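Long-range contacts in aromatic-amino-acid:2-oxoglutarate transaminase (Candida albicans, PDB 6HND), which probably transfers amino groups from aromatic amino acids, and perhaps 2-aminoadipate, to 2-oxo acids, using pyridoxal 5'-phosphate as cofactor: residues A166-F177 against G331-F339; F142-T150 against I385-L396. All coordinates share one frame; numbering follows the deposited sequence.

Contact 1: A166-F177 against G331-F339. With PLP (pyridoxal-5'-phosphate), chain E.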
loop_
_atom_site.group_PDB
_atom_site.type_symbol
_atom_site.label_atom_id
_atom_site.label_comp_id
_atom_site.label_asym_id
_atom_site.label_seq_id
_atom_site.Cartn_x
_atom_site.Cartn_y
_atom_site.Cartn_z
ATOM N N ALA B 166 -4.462 -4.692 8.623
ATOM C CA ALA B 166 -5.843 -4.582 9.121
ATOM C C ALA B 166 -6.476 -3.254 8.676
ATOM O O ALA B 166 -7.613 -3.280 8.163
ATOM C CB ALA B 166 -5.852 -4.740 10.613
ATOM N N SER B 167 -5.770 -2.145 8.866
ATOM C CA SER B 167 -6.226 -0.777 8.523
ATOM C C SER B 167 -6.499 -0.671 7.014
ATOM O O SER B 167 -7.524 -0.079 6.615
ATOM C CB SER B 167 -5.222 0.235 9.012
ATOM O OG SER B 167 -5.067 0.133 10.424
ATOM N N ASP B 168 -5.649 -1.279 6.191
ATOM C CA ASP B 168 -5.909 -1.431 4.745
ATOM C C ASP B 168 -7.211 -2.236 4.479
ATOM O O ASP B 168 -8.038 -1.794 3.609
ATOM C CB ASP B 168 -4.723 -2.104 4.053
ATOM C CG ASP B 168 -4.891 -2.005 2.554
ATOM O OD1 ASP B 168 -5.211 -0.888 2.102
ATOM O OD2 ASP B 168 -4.745 -3.046 1.860
ATOM N N GLY B 169 -7.382 -3.393 5.133
ATOM C CA GLY B 169 -8.623 -4.198 5.060
ATOM C C GLY B 169 -9.866 -3.404 5.463
ATOM O O GLY B 169 -10.877 -3.476 4.757
ATOM N N LEU B 170 -9.783 -2.647 6.559
ATOM C CA LEU B 170 -10.889 -1.809 7.098
ATOM C C LEU B 170 -11.260 -0.671 6.135
ATOM O O LEU B 170 -12.451 -0.326 6.031
ATOM C CB LEU B 170 -10.461 -1.234 8.449
ATOM C CG LEU B 170 -10.290 -2.246 9.581
ATOM C CD1 LEU B 170 -9.737 -1.545 10.809
ATOM C CD2 LEU B 170 -11.604 -2.951 9.881
ATOM N N ASN B 171 -10.286 -0.074 5.467
ATOM C CA ASN B 171 -10.551 0.987 4.466
ATOM C C ASN B 171 -11.220 0.358 3.238
ATOM O O ASN B 171 -12.171 0.930 2.718
ATOM C CB ASN B 171 -9.284 1.750 4.106
ATOM C CG ASN B 171 -9.612 2.889 3.174
ATOM O OD1 ASN B 171 -10.423 3.748 3.563
ATOM N ND2 ASN B 171 -9.020 2.881 1.975
ATOM N N LYS B 172 -10.742 -0.803 2.823
ATOM C CA LYS B 172 -11.340 -1.584 1.726
ATOM C C LYS B 172 -12.810 -1.886 2.063
ATOM O O LYS B 172 -13.663 -1.767 1.177
ATOM C CB LYS B 172 -10.475 -2.823 1.509
ATOM C CG LYS B 172 -9.157 -2.571 0.772
ATOM C CD LYS B 172 -8.190 -3.767 0.850
ATOM C CE LYS B 172 -7.244 -3.827 -0.328
ATOM N NZ LYS B 172 -6.337 -2.644 -0.420
ATOM N N ALA B 173 -13.106 -2.261 3.306
ATOM C CA ALA B 173 -14.452 -2.665 3.741
ATOM C C ALA B 173 -15.346 -1.436 3.837
ATOM O O ALA B 173 -16.492 -1.526 3.421
ATOM C CB ALA B 173 -14.378 -3.341 5.082
ATOM N N ALA B 174 -14.876 -0.356 4.452
ATOM C CA ALA B 174 -15.634 0.912 4.515
ATOM C C ALA B 174 -15.984 1.337 3.084
ATOM O O ALA B 174 -17.158 1.616 2.815
ATOM C CB ALA B 174 -14.842 1.972 5.225
ATOM N N ASP B 175 -15.025 1.270 2.162
ATOM C CA ASP B 175 -15.262 1.681 0.750
ATOM C C ASP B 175 -16.332 0.788 0.107
ATOM O O ASP B 175 -17.230 1.337 -0.536
ATOM C CB ASP B 175 -13.990 1.637 -0.083
ATOM C CG ASP B 175 -14.256 1.963 -1.536
ATOM O OD1 ASP B 175 -14.485 3.168 -1.823
ATOM O OD2 ASP B 175 -14.289 1.006 -2.338
ATOM N N VAL B 176 -16.244 -0.533 0.265
ATOM C CA VAL B 176 -17.083 -1.496 -0.492
ATOM C C VAL B 176 -18.510 -1.482 0.054
ATOM O O VAL B 176 -19.407 -1.874 -0.722
ATOM C CB VAL B 176 -16.489 -2.920 -0.506
ATOM C CG1 VAL B 176 -16.853 -3.739 0.734
ATOM C CG2 VAL B 176 -16.929 -3.677 -1.750
ATOM N N PHE B 177 -18.740 -1.094 1.321
ATOM C CA PHE B 177 -20.107 -1.120 1.922
ATOM C C PHE B 177 -20.727 0.282 2.094
ATOM O O PHE B 177 -21.955 0.333 2.140
ATOM C CB PHE B 177 -20.151 -1.907 3.238
ATOM C CG PHE B 177 -19.973 -3.395 3.092
ATOM C CD1 PHE B 177 -20.774 -4.127 2.246
ATOM C CD2 PHE B 177 -19.044 -4.075 3.860
ATOM C CE1 PHE B 177 -20.587 -5.488 2.105
ATOM C CE2 PHE B 177 -18.883 -5.449 3.748
ATOM C CZ PHE B 177 -19.645 -6.154 2.859
ATOM N N GLY B 331 -22.893 -13.795 2.434
ATOM C CA GLY B 331 -21.740 -12.922 2.147
ATOM C C GLY B 331 -21.955 -11.526 2.702
ATOM O O GLY B 331 -21.399 -10.579 2.143
ATOM N N ARG B 332 -22.725 -11.395 3.787
ATOM C CA ARG B 332 -23.035 -10.084 4.418
ATOM C C ARG B 332 -21.905 -9.723 5.395
ATOM O O ARG B 332 -21.850 -8.557 5.852
ATOM C CB ARG B 332 -24.442 -10.226 4.996
ATOM C CG ARG B 332 -24.773 -9.447 6.253
ATOM C CD ARG B 332 -26.030 -10.032 6.876
ATOM N NE ARG B 332 -27.142 -10.168 5.942
ATOM C CZ ARG B 332 -27.884 -9.165 5.481
ATOM N NH1 ARG B 332 -27.627 -7.918 5.830
ATOM N NH2 ARG B 332 -28.898 -9.402 4.668
ATOM N N VAL B 333 -21.028 -10.685 5.692
ATOM C CA VAL B 333 -19.812 -10.522 6.539
ATOM C C VAL B 333 -18.573 -10.334 5.664
ATOM O O VAL B 333 -18.337 -11.150 4.716
ATOM C CB VAL B 333 -19.612 -11.737 7.458
ATOM C CG1 VAL B 333 -18.303 -11.683 8.227
ATOM C CG2 VAL B 333 -20.789 -11.872 8.408
ATOM N N LEU B 334 -17.751 -9.359 6.043
ATOM C CA LEU B 334 -16.372 -9.217 5.528
ATOM C C LEU B 334 -15.432 -9.356 6.724
ATOM O O LEU B 334 -15.519 -8.519 7.645
ATOM C CB LEU B 334 -16.244 -7.841 4.859
ATOM C CG LEU B 334 -14.929 -7.579 4.137
ATOM C CD1 LEU B 334 -15.120 -6.496 3.093
ATOM C CD2 LEU B 334 -13.836 -7.189 5.134
ATOM N N ARG B 335 -14.568 -10.365 6.720
ATOM C CA ARG B 335 -13.593 -10.569 7.835
ATOM C C ARG B 335 -12.252 -9.908 7.483
ATOM O O ARG B 335 -11.697 -10.199 6.391
ATOM C CB ARG B 335 -13.369 -12.049 8.144
ATOM C CG ARG B 335 -12.292 -12.265 9.194
ATOM C CD ARG B 335 -12.010 -13.734 9.434
ATOM N NE ARG B 335 -10.991 -14.004 10.444
ATOM C CZ ARG B 335 -11.179 -13.972 11.755
ATOM N NH1 ARG B 335 -12.351 -13.625 12.255
ATOM N NH2 ARG B 335 -10.167 -14.259 12.563
ATOM N N VAL B 336 -11.749 -9.057 8.373
ATOM C CA VAL B 336 -10.396 -8.450 8.227
ATOM C C VAL B 336 -9.364 -9.205 9.075
ATOM O O VAL B 336 -9.536 -9.289 10.314
ATOM C CB VAL B 336 -10.456 -6.961 8.609
ATOM C CG1 VAL B 336 -9.080 -6.299 8.512
ATOM C CG2 VAL B 336 -11.476 -6.262 7.733
ATOM N N GLU B 337 -8.307 -9.686 8.435
ATOM C CA GLU B 337 -7.140 -10.308 9.105
ATOM C C GLU B 337 -5.884 -9.470 8.845
ATOM O O GLU B 337 -5.900 -8.674 7.877
ATOM C CB GLU B 337 -6.917 -11.726 8.584
ATOM C CG GLU B 337 -7.968 -12.714 9.040
ATOM C CD GLU B 337 -7.497 -13.852 9.934
ATOM O OE1 GLU B 337 -6.330 -13.849 10.411
ATOM O OE2 GLU B 337 -8.306 -14.718 10.172
ATOM N N THR B 338 -4.851 -9.656 9.684
ATOM C CA THR B 338 -3.502 -9.050 9.526
ATOM C C THR B 338 -2.426 -10.043 10.003
ATOM O O THR B 338 -2.734 -10.922 10.858
ATOM C CB THR B 338 -3.424 -7.698 10.252
ATOM O OG1 THR B 338 -2.159 -7.047 10.076
ATOM C CG2 THR B 338 -3.677 -7.843 11.733
ATOM N N PHE B 339 -1.196 -9.861 9.519
ATOM C CA PHE B 339 0.006 -10.573 10.013
ATOM C C PHE B 339 0.721 -9.673 11.015
ATOM O O PHE B 339 1.786 -10.073 11.474
ATOM C CB PHE B 339 0.928 -11.002 8.870
ATOM C CG PHE B 339 0.327 -12.029 7.943
ATOM C CD1 PHE B 339 0.279 -13.360 8.306
ATOM C CD2 PHE B 339 -0.207 -11.658 6.719
ATOM C CE1 PHE B 339 -0.282 -14.303 7.455
ATOM C CE2 PHE B 339 -0.786 -12.597 5.885
ATOM C CZ PHE B 339 -0.818 -13.923 6.249
HETATM N N1 PLP E . -7.755 -3.102 14.326
HETATM C C2 PLP E . -7.490 -3.356 15.601
HETATM C C2A PLP E . -8.649 -3.667 16.485
HETATM C C3 PLP E . -6.151 -3.362 16.080
HETATM O O3 PLP E . -5.913 -3.634 17.399
HETATM C C4 PLP E . -5.087 -3.074 15.184
HETATM C C4A PLP E . -3.687 -3.178 15.660
HETATM C C5 PLP E . -5.412 -2.824 13.834
HETATM C C6 PLP E . -6.739 -2.833 13.477
HETATM C C5A PLP E . -4.394 -2.412 12.803
HETATM O O4P PLP E . -3.544 -3.479 12.304
HETATM P P PLP E . -2.492 -3.174 11.109
HETATM O O1P PLP E . -3.156 -2.170 10.175
HETATM O O2P PLP E . -2.271 -4.577 10.549
HETATM O O3P PLP E . -1.269 -2.604 11.752
#

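Contact 2: F142-T150 against I385-L396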
loop_
_atom_site.group_PDB
_atom_site.type_symbol
_atom_site.label_atom_id
_atom_site.label_comp_id
_atom_site.label_asym_id
_atom_site.label_seq_id
_atom_site.Cartn_x
_atom_site.Cartn_y
_atom_site.Cartn_z
ATOM N N PHE B 142 -2.769 -20.223 0.805
ATOM C CA PHE B 142 -2.489 -20.419 2.248
ATOM C C PHE B 142 -3.579 -19.747 3.083
ATOM O O PHE B 142 -4.061 -20.384 4.020
ATOM C CB PHE B 142 -1.136 -19.871 2.674
ATOM C CG PHE B 142 -1.054 -19.648 4.155
ATOM C CD1 PHE B 142 -0.763 -20.697 5.002
ATOM C CD2 PHE B 142 -1.316 -18.405 4.696
ATOM C CE1 PHE B 142 -0.711 -20.494 6.365
ATOM C CE2 PHE B 142 -1.271 -18.211 6.063
ATOM C CZ PHE B 142 -0.978 -19.253 6.889
ATOM N N ALA B 143 -3.958 -18.512 2.750
ATOM C CA ALA B 143 -5.026 -17.772 3.474
ATOM C C ALA B 143 -6.367 -18.529 3.347
ATOM O O ALA B 143 -7.047 -18.621 4.372
ATOM C CB ALA B 143 -5.139 -16.325 3.020
ATOM N N ARG B 144 -6.745 -19.051 2.169
ATOM C CA ARG B 144 -7.977 -19.889 2.040
ATOM C C ARG B 144 -7.887 -21.062 3.031
ATOM O O ARG B 144 -8.810 -21.243 3.823
ATOM C CB ARG B 144 -8.200 -20.438 0.628
ATOM C CG ARG B 144 -8.533 -19.368 -0.402
ATOM C CD ARG B 144 -8.839 -19.873 -1.815
ATOM N NE ARG B 144 -8.837 -18.731 -2.730
ATOM C CZ ARG B 144 -7.882 -18.421 -3.616
ATOM N NH1 ARG B 144 -6.817 -19.186 -3.788
ATOM N NH2 ARG B 144 -8.019 -17.336 -4.358
ATOM N N ASP B 145 -6.796 -21.822 2.980
ATOM C CA ASP B 145 -6.603 -23.073 3.751
ATOM C C ASP B 145 -6.676 -22.767 5.246
ATOM O O ASP B 145 -7.324 -23.543 5.974
ATOM C CB ASP B 145 -5.293 -23.743 3.336
ATOM C CG ASP B 145 -5.342 -24.325 1.921
ATOM O OD1 ASP B 145 -6.441 -24.380 1.364
ATOM O OD2 ASP B 145 -4.273 -24.710 1.382
ATOM N N PHE B 146 -6.059 -21.658 5.671
ATOM C CA PHE B 146 -5.995 -21.193 7.077
ATOM C C PHE B 146 -7.403 -20.875 7.560
ATOM O O PHE B 146 -7.739 -21.261 8.687
ATOM C CB PHE B 146 -5.073 -19.974 7.204
ATOM C CG PHE B 146 -4.904 -19.450 8.607
ATOM C CD1 PHE B 146 -4.113 -20.122 9.528
ATOM C CD2 PHE B 146 -5.512 -18.267 8.998
ATOM C CE1 PHE B 146 -3.969 -19.643 10.821
ATOM C CE2 PHE B 146 -5.368 -17.792 10.293
ATOM C CZ PHE B 146 -4.591 -18.474 11.199
ATOM N N ILE B 147 -8.180 -20.142 6.750
ATOM C CA ILE B 147 -9.584 -19.756 7.090
ATOM C C ILE B 147 -10.478 -21.013 7.065
ATOM O O ILE B 147 -11.327 -21.154 7.945
ATOM C CB ILE B 147 -10.077 -18.614 6.182
ATOM C CG1 ILE B 147 -9.585 -17.272 6.710
ATOM C CG2 ILE B 147 -11.585 -18.576 6.033
ATOM C CD1 ILE B 147 -10.339 -16.778 7.928
ATOM N N ILE B 148 -10.275 -21.933 6.133
ATOM C CA ILE B 148 -11.041 -23.211 6.133
ATOM C C ILE B 148 -10.768 -23.928 7.469
ATOM O O ILE B 148 -11.736 -24.350 8.104
ATOM C CB ILE B 148 -10.711 -24.070 4.892
ATOM C CG1 ILE B 148 -11.258 -23.447 3.605
ATOM C CG2 ILE B 148 -11.214 -25.491 5.074
ATOM C CD1 ILE B 148 -10.759 -24.133 2.312
ATOM N N ARG B 149 -9.510 -23.983 7.916
ATOM C CA ARG B 149 -9.124 -24.685 9.172
ATOM C C ARG B 149 -9.742 -23.978 10.400
ATOM O O ARG B 149 -10.307 -24.673 11.266
ATOM C CB ARG B 149 -7.596 -24.789 9.242
ATOM C CG ARG B 149 -7.077 -25.705 10.345
ATOM C CD ARG B 149 -7.184 -27.195 10.013
ATOM N NE ARG B 149 -6.296 -28.002 10.843
ATOM C CZ ARG B 149 -6.682 -28.872 11.782
ATOM N NH1 ARG B 149 -7.962 -29.062 12.056
ATOM N NH2 ARG B 149 -5.772 -29.544 12.465
ATOM N N THR B 150 -9.659 -22.648 10.483
ATOM C CA THR B 150 -9.945 -21.886 11.735
ATOM C C THR B 150 -11.385 -21.370 11.783
ATOM O O THR B 150 -11.935 -21.303 12.901
ATOM C CB THR B 150 -8.957 -20.722 11.932
ATOM O OG1 THR B 150 -9.115 -19.769 10.870
ATOM C CG2 THR B 150 -7.531 -21.226 12.000
ATOM N N ILE B 385 6.257 -19.403 6.066
ATOM C CA ILE B 385 5.072 -20.153 6.589
ATOM C C ILE B 385 5.051 -21.555 5.965
ATOM O O ILE B 385 4.912 -22.517 6.728
ATOM C CB ILE B 385 3.755 -19.363 6.408
ATOM C CG1 ILE B 385 3.623 -18.282 7.467
ATOM C CG2 ILE B 385 2.529 -20.267 6.459
ATOM C CD1 ILE B 385 2.522 -17.323 7.237
ATOM N N GLN B 386 5.288 -21.676 4.660
ATOM C CA GLN B 386 5.196 -22.958 3.914
ATOM C C GLN B 386 6.435 -23.831 4.206
ATOM O O GLN B 386 6.262 -25.035 4.466
ATOM C CB GLN B 386 4.983 -22.683 2.418
ATOM C CG GLN B 386 3.739 -23.349 1.805
ATOM C CD GLN B 386 2.448 -22.542 1.781
ATOM O OE1 GLN B 386 1.545 -22.801 2.569
ATOM N NE2 GLN B 386 2.287 -21.627 0.826
ATOM N N GLU B 387 7.648 -23.280 4.229
ATOM C CA GLU B 387 8.877 -24.111 4.356
ATOM C C GLU B 387 9.276 -24.350 5.820
ATOM O O GLU B 387 9.604 -25.488 6.158
ATOM C CB GLU B 387 10.047 -23.492 3.596
ATOM C CG GLU B 387 10.469 -24.315 2.394
ATOM C CD GLU B 387 11.854 -23.926 1.929
ATOM O OE1 GLU B 387 11.983 -23.503 0.760
ATOM O OE2 GLU B 387 12.788 -24.003 2.774
ATOM N N ASN B 388 9.343 -23.310 6.638
ATOM C CA ASN B 388 9.794 -23.446 8.041
ATOM C C ASN B 388 8.641 -23.994 8.881
ATOM O O ASN B 388 8.881 -24.951 9.630
ATOM C CB ASN B 388 10.291 -22.132 8.629
ATOM C CG ASN B 388 10.872 -22.351 10.005
ATOM O OD1 ASN B 388 10.370 -21.809 10.988
ATOM N ND2 ASN B 388 11.906 -23.170 10.071
ATOM N N PHE B 389 7.446 -23.409 8.762
ATOM C CA PHE B 389 6.273 -23.743 9.619
ATOM C C PHE B 389 5.393 -24.824 8.970
ATOM O O PHE B 389 4.429 -25.229 9.621
ATOM C CB PHE B 389 5.479 -22.480 9.959
ATOM C CG PHE B 389 6.196 -21.551 10.898
ATOM C CD1 PHE B 389 6.656 -22.009 12.129
ATOM C CD2 PHE B 389 6.422 -20.223 10.551
ATOM C CE1 PHE B 389 7.330 -21.159 12.992
ATOM C CE2 PHE B 389 7.105 -19.373 11.413
ATOM C CZ PHE B 389 7.562 -19.842 12.625
ATOM N N LYS B 390 5.708 -25.242 7.738
ATOM C CA LYS B 390 5.085 -26.371 6.984
ATOM C C LYS B 390 3.573 -26.142 6.800
ATOM O O LYS B 390 2.825 -27.131 6.715
ATOM C CB LYS B 390 5.369 -27.731 7.644
ATOM C CG LYS B 390 6.649 -27.829 8.458
ATOM C CD LYS B 390 7.414 -29.118 8.255
ATOM C CE LYS B 390 8.282 -29.063 7.015
ATOM N NZ LYS B 390 9.627 -29.645 7.247
ATOM N N GLY B 391 3.147 -24.888 6.645
ATOM C CA GLY B 391 1.763 -24.530 6.293
ATOM C C GLY B 391 0.906 -24.275 7.523
ATOM O O GLY B 391 1.424 -23.783 8.535
ATOM N N VAL B 392 -0.373 -24.608 7.430
ATOM C CA VAL B 392 -1.437 -24.107 8.331
ATOM C C VAL B 392 -1.164 -24.608 9.756
ATOM O O VAL B 392 -1.108 -23.778 10.696
ATOM C CB VAL B 392 -2.813 -24.525 7.777
ATOM C CG1 VAL B 392 -3.952 -24.240 8.747
ATOM C CG2 VAL B 392 -3.082 -23.864 6.425
ATOM N N ASP B 393 -1.027 -25.918 9.941
ATOM C CA ASP B 393 -1.015 -26.510 11.304
ATOM C C ASP B 393 0.261 -26.014 11.979
ATOM O O ASP B 393 0.186 -25.557 13.135
ATOM C CB ASP B 393 -1.246 -28.034 11.283
ATOM C CG ASP B 393 -2.723 -28.387 11.174
ATOM O OD1 ASP B 393 -3.513 -27.510 10.772
ATOM O OD2 ASP B 393 -3.097 -29.512 11.530
ATOM N N GLY B 394 1.376 -26.018 11.258
ATOM C CA GLY B 394 2.665 -25.557 11.804
ATOM C C GLY B 394 2.596 -24.098 12.219
ATOM O O GLY B 394 3.202 -23.740 13.233
ATOM N N TRP B 395 1.855 -23.283 11.468
ATOM C CA TRP B 395 1.684 -21.831 11.732
ATOM C C TRP B 395 0.796 -21.683 12.968
ATOM O O TRP B 395 1.152 -20.858 13.865
ATOM C CB TRP B 395 1.148 -21.114 10.485
ATOM C CG TRP B 395 0.916 -19.650 10.665
ATOM C CD1 TRP B 395 -0.269 -18.999 10.518
ATOM C CD2 TRP B 395 1.878 -18.660 11.041
ATOM N NE1 TRP B 395 -0.110 -17.671 10.778
ATOM C CE2 TRP B 395 1.194 -17.433 11.109
ATOM C CE3 TRP B 395 3.248 -18.675 11.324
ATOM C CZ2 TRP B 395 1.836 -16.237 11.445
ATOM C CZ3 TRP B 395 3.883 -17.493 11.666
ATOM C CH2 TRP B 395 3.183 -16.291 11.732
ATOM N N LEU B 396 -0.259 -22.494 13.068
ATOM C CA LEU B 396 -1.092 -22.591 14.300
ATOM C C LEU B 396 -0.203 -22.936 15.512
ATOM O O LEU B 396 -0.405 -22.335 16.574
ATOM C CB LEU B 396 -2.202 -23.634 14.099
ATOM C CG LEU B 396 -3.388 -23.171 13.249
ATOM C CD1 LEU B 396 -4.290 -24.345 12.880
ATOM C CD2 LEU B 396 -4.194 -22.075 13.962
HETATM O O HOH W 1 -1.596 -23.918 1.651
#

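Contact 1: A166-F177 against G331-F339
Val336 and Leu334 point from strand 333-338 of the central mixed sheet toward helix 166-177, part of the layered alpha/beta framework of a class-I, pyridoxal-phosphate-dependent aminotransferase. The two axes run nearly antiparallel, at 160° and 7.4 Å apart. That close approach is possible at Gly169, whose CA lies 5.6 Å from the CA of Val336.

Between the segments the contact is apolar. The two branches of Val336 divide the work: CG1, anti to the backbone N (chi1 178°), packs on the backbone of Ala166, and CG2 meets Leu170 CD2 at 3.9 Å, the two side chains at about a right angle. Leu334 sets CD1 3.8 Å from Ala173 CB and meets Val176 CG1 tip to tip, while its CB lies at the edge of the Phe177 ring, in plane, 3.7 Å from CE2. Leu170 also packs on Phe194 and Phe197 of helix 193-200.

Polar contacts gather where the helix begins and the strand ends, around the cofactor phosphate. Ser167 N and OG both donate to PLP O1P. PLP O2P takes a nearly straight bond from Ala166 N (2.9 Å, 176°) and a second, short in the model, from Thr338 OG1 at 2.5 Å.

Contact 2: F142-T150 against I385-L396
Arg149 reaches from helix 142-150 across the start of helix 392-396, moving from apolar to charged neighbours as it goes. Its CB lies 3.7 Å from Val392 CG1, and CG touches both that methyl and Leu396 CD1. A bend at chi2 (77°) then turns the chain toward Asp393, where CD comes near OD1. The guanidinium grips the carboxylate side-on, one nitrogen to each oxygen: NE donates to the syn lone pair of Asp393 OD1 at 2.8 Å and 168°, and NH2 donates to Asp393 OD2, also at 2.8 Å. Both oxygens lie close to the guanidinium plane.

Deeper in, the helices interlock as knobs into holes. Val392 sits among Phe142, Asp145, Phe146 and Arg149. In return, Phe142 enters a hole formed by Ile385, Gln386, Val392 and Trp395. Ile385 CG2 covers one face of the Phe142 ring. The ring's edge is turned to the face of the five-membered ring of Trp395 in an offset edge-to-face pair, with centroids 5.7 Å apart and planes at 72°. Phe146 completes this aromatic cluster, its CE1 3.8 Å from Trp395 CD1, and Leu396 CD2 touches Phe146 CE1 and Thr150 CG2.

A water donates to Asp145 OD2 and, weakly, to Gln386 OE1; Asp145 OD1 also bonds Gln141 NE2, and Gln386 NE2 the Lys120 carbonyl. Gly391 is the N-cap of the helix carrying Val392. With NE and NH2 both engaged, the paired bonds fix the rotation of the guanidinium and join charge to charge at the partly exposed rim, while the buried ring cluster holds the interior by shape and dispersion.

In the fold
Contact 1 is wholly buried, near the centre of the chain, and contact 2 lies farther out and is only partly buried; their centres are about 21 Å apart. Along the sequence, contact 1 is nested inside the loop that contact 2 closes. One joins a helix to a sheet strand through apolar side chains, mostly aliphatic, the other joins helices through aromatic rings and a charged pair. Strand 333-338 links them: away from helix 166-177, Glu337 OE2 packs on Ile147 CD1 (3.7 Å), and Arg335 CD touches the same methyl. The polar groups at the helix start and strand end in contact 1 bind the cofactor phosphate, whereas the side chain of Trp395 in contact 2 is about 12 Å from PLP.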